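Local atomic coordinates of phosphoheptose isomerase (Neisseria gonorrhoeae, PDB entry 5I01), a protein that catalyses the isomerisation of sedoheptulose 7-phosphate to D-glycero-D-manno-heptose 7-phosphate, the first step of heptose biosynthesis for lipooligosaccharide, using one zinc ion per subunit. Residues A[119-124]-A[178-183]. The protein carries 1 engineered substitution. Residues are numbered along the deposited sequence; the frame is centred on the assembly and turned at random.
Sequences VGISTS and ENHILL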
ATOM      1  N   VAL A 119      11.410  -0.918 -15.162  1.00 28.66           N
ATOM      2  CA  VAL A 119      10.309  -0.498 -16.001  1.00 27.97           C
ATOM      3  C   VAL A 119       9.799   0.798 -15.431  1.00 28.02           C
ATOM      4  O   VAL A 119       9.134   0.796 -14.410  1.00 29.69           O
ATOM      5  CB  VAL A 119       9.183  -1.546 -16.038  1.00 28.13           C
ATOM      6  CG1 VAL A 119       7.989  -1.037 -16.842  1.00 28.16           C
ATOM      7  CG2 VAL A 119       9.711  -2.861 -16.608  1.00 28.95           C
ATOM      8  N   GLY A 120      10.114   1.909 -16.089  1.00 28.86           N
ATOM      9  CA  GLY A 120       9.676   3.229 -15.641  1.00 28.77           C
ATOM     10  C   GLY A 120       8.454   3.638 -16.427  1.00 29.50           C
ATOM     11  O   GLY A 120       8.492   3.635 -17.648  1.00 30.66           O
ATOM     12  N   ILE A 121       7.374   3.992 -15.734  1.00 29.53           N
ATOM     13  CA  ILE A 121       6.112   4.325 -16.389  1.00 29.60           C
ATOM     14  C   ILE A 121       5.807   5.798 -16.140  1.00 31.11           C
ATOM     15  O   ILE A 121       5.851   6.262 -14.994  1.00 30.81           O
ATOM     16  CB  ILE A 121       4.943   3.439 -15.912  1.00 29.80           C
ATOM     17  CG1 ILE A 121       5.335   1.955 -15.966  1.00 29.27           C
ATOM     18  CG2 ILE A 121       3.701   3.661 -16.785  1.00 29.64           C
ATOM     19  CD1 ILE A 121       4.380   1.025 -15.258  1.00 28.57           C
ATOM     20  N   SER A 122       5.502   6.515 -17.228  1.00 31.84           N
ATOM     21  CA  SER A 122       5.316   7.958 -17.209  1.00 32.37           C
ATOM     22  C   SER A 122       4.543   8.425 -18.450  1.00 34.43           C
ATOM     23  O   SER A 122       5.062   8.365 -19.573  1.00 36.34           O
ATOM     24  CB  SER A 122       6.684   8.635 -17.164  1.00 32.12           C
ATOM     25  OG  SER A 122       6.573  10.044 -17.242  1.00 31.72           O
ATOM     26  N   THR A 123       3.329   8.929 -18.259  1.00 33.67           N
ATOM     27  CA  THR A 123       2.486   9.280 -19.395  1.00 33.72           C
ATOM     28  C   THR A 123       2.996  10.450 -20.229  1.00 33.14           C
ATOM     29  O   THR A 123       2.670  10.504 -21.390  1.00 32.58           O
ATOM     30  CB  THR A 123       1.038   9.557 -18.977  1.00 35.15           C
ATOM     31  OG1 THR A 123       1.002  10.625 -18.027  1.00 34.49           O
ATOM     32  CG2 THR A 123       0.413   8.297 -18.375  1.00 35.51           C
ATOM     33  N   SER A 124       3.785  11.362 -19.651  1.00 34.08           N
ATOM     34  CA  SER A 124       4.437  12.451 -20.412  1.00 35.14           C
ATOM     35  C   SER A 124       5.926  12.221 -20.759  1.00 36.00           C
ATOM     36  O   SER A 124       6.474  12.917 -21.617  1.00 36.55           O
ATOM     37  CB  SER A 124       4.312  13.772 -19.651  1.00 35.95           C
ATOM     38  OG  SER A 124       4.950  13.698 -18.387  1.00 36.78           O
ATOM     39  N   GLU A 178      -4.376   3.500 -20.760  1.00 32.51           N
ATOM     40  CA  GLU A 178      -5.122   2.355 -21.301  1.00 32.96           C
ATOM     41  C   GLU A 178      -4.299   1.511 -22.272  1.00 34.03           C
ATOM     42  O   GLU A 178      -4.429   0.287 -22.280  1.00 35.72           O
ATOM     43  CB  GLU A 178      -6.397   2.828 -21.981  1.00 32.82           C
ATOM     44  CG  GLU A 178      -7.414   3.398 -21.005  1.00 33.92           C
ATOM     45  CD  GLU A 178      -8.437   4.317 -21.659  1.00 35.22           C
ATOM     46  OE1 GLU A 178      -8.544   4.322 -22.914  1.00 34.51           O
ATOM     47  OE2 GLU A 178      -9.139   5.048 -20.907  1.00 35.01           O
ATOM     48  N   ASN A 179      -3.476   2.170 -23.094  1.00 34.06           N
ATOM     49  CA  ASN A 179      -2.504   1.481 -23.956  1.00 34.63           C
ATOM     50  C   ASN A 179      -1.366   0.843 -23.128  1.00 32.61           C
ATOM     51  O   ASN A 179      -0.889  -0.241 -23.457  1.00 32.66           O
ATOM     52  CB  ASN A 179      -1.923   2.430 -25.028  1.00 35.77           C
ATOM     53  CG  ASN A 179      -2.885   2.685 -26.168  1.00 38.46           C
ATOM     54  OD1 ASN A 179      -2.655   2.268 -27.305  1.00 42.49           O
ATOM     55  ND2 ASN A 179      -3.980   3.361 -25.869  1.00 40.26           N
ATOM     56  N   HIS A 180      -0.928   1.513 -22.069  1.00 30.24           N
ATOM     57  CA  HIS A 180       0.109   0.968 -21.205  1.00 29.43           C
ATOM     58  C   HIS A 180      -0.264  -0.398 -20.609  1.00 29.19           C
ATOM     59  O   HIS A 180       0.573  -1.313 -20.575  1.00 26.71           O
ATOM     60  CB  HIS A 180       0.465   1.949 -20.077  1.00 29.30           C
ATOM     61  CG  HIS A 180       1.359   3.073 -20.498  1.00 28.66           C
ATOM     62  ND1 HIS A 180       1.634   4.145 -19.675  1.00 28.68           N
ATOM     63  CD2 HIS A 180       2.052   3.289 -21.639  1.00 28.11           C
ATOM     64  CE1 HIS A 180       2.454   4.973 -20.294  1.00 28.18           C
ATOM     65  NE2 HIS A 180       2.717   4.478 -21.490  1.00 28.76           N
ATOM     66  N   ILE A 181      -1.502  -0.533 -20.140  1.00 28.84           N
ATOM     67  CA  ILE A 181      -1.927  -1.784 -19.510  1.00 30.70           C
ATOM     68  C   ILE A 181      -2.067  -2.909 -20.540  1.00 29.73           C
ATOM     69  O   ILE A 181      -1.757  -4.053 -20.236  1.00 28.94           O
ATOM     70  CB  ILE A 181      -3.195  -1.620 -18.619  1.00 32.72           C
ATOM     71  CG1 ILE A 181      -3.342  -2.809 -17.676  1.00 35.14           C
ATOM     72  CG2 ILE A 181      -4.472  -1.447 -19.428  1.00 32.51           C
ATOM     73  CD1 ILE A 181      -2.223  -2.886 -16.648  1.00 37.87           C
ATOM     74  N   LEU A 182      -2.523  -2.573 -21.750  1.00 28.43           N
ATOM     75  CA  LEU A 182      -2.497  -3.506 -22.868  1.00 28.81           C
ATOM     76  C   LEU A 182      -1.061  -3.987 -23.114  1.00 29.32           C
ATOM     77  O   LEU A 182      -0.824  -5.192 -23.196  1.00 28.12           O
ATOM     78  CB  LEU A 182      -3.085  -2.868 -24.143  1.00 29.82           C
ATOM     79  CG  LEU A 182      -2.883  -3.609 -25.477  1.00 30.23           C
ATOM     80  CD1 LEU A 182      -3.426  -5.028 -25.400  1.00 30.99           C
ATOM     81  CD2 LEU A 182      -3.526  -2.861 -26.630  1.00 30.67           C
ATOM     82  N   LEU A 183      -0.124  -3.040 -23.230  1.00 29.49           N
ATOM     83  CA  LEU A 183       1.292  -3.357 -23.449  1.00 31.29           C
ATOM     84  C   LEU A 183       1.850  -4.306 -22.381  1.00 32.00           C
ATOM     85  O   LEU A 183       2.506  -5.289 -22.706  1.00 32.80           O
ATOM     86  CB  LEU A 183       2.150  -2.081 -23.520  1.00 30.99           C
ATOM     87  CG  LEU A 183       2.006  -1.210 -24.770  1.00 31.42           C
ATOM     88  CD1 LEU A 183       2.805   0.073 -24.629  1.00 31.46           C
ATOM     89  CD2 LEU A 183       2.458  -1.953 -26.011  1.00 32.35           C
TER
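His-180 reaches from helix 173-193 to strand 117-122 and the loop that follows, fitting its imidazole between Ile-121 and Thr-123. The CG2 methyl of Ile-121 lies 3.6 Å from ND1 of His-180 and 3.9 Å from its CE1. It meets the ring obliquely. On the other side of the ring plane, CG2 of Thr-123 is 4.3 Å from CE1 of His-180, also oblique. Ser-122 O lies near the ring plane, at the edge, 4.3 Å from CE1 of His-180. CB of His-180 points to the strand. With CG beside the backbone N (chi1 -78°) and anti to the carbonyl carbon, the ring continues that way. The CA atoms of Ile-121 and His-180 stay 8.4 Å apart. No hydrogen bond joins the two segments. The polar end of the ring is instead held by strand 143-149, where NE2 of His-180 hydrogen-bonds to Thr-148 O. The arrangement belongs to the SIS fold, a parallel sheet flanked by helices, and the strand here is the central one. The chain here includes Ser-122, Thr-123 and Ser-124, predicted to bind the substrate. Ser-122 points away from the helix, and its OG hydrogen-bonds to Ser-127 OG, another predicted substrate residue. Helix 56-69 adds to the packing, with Ser-57 against Ile-121 and Thr-123, and Asp-60 against His-180. The Thr-123 side chain lies about 7 Å from a bound zinc ion.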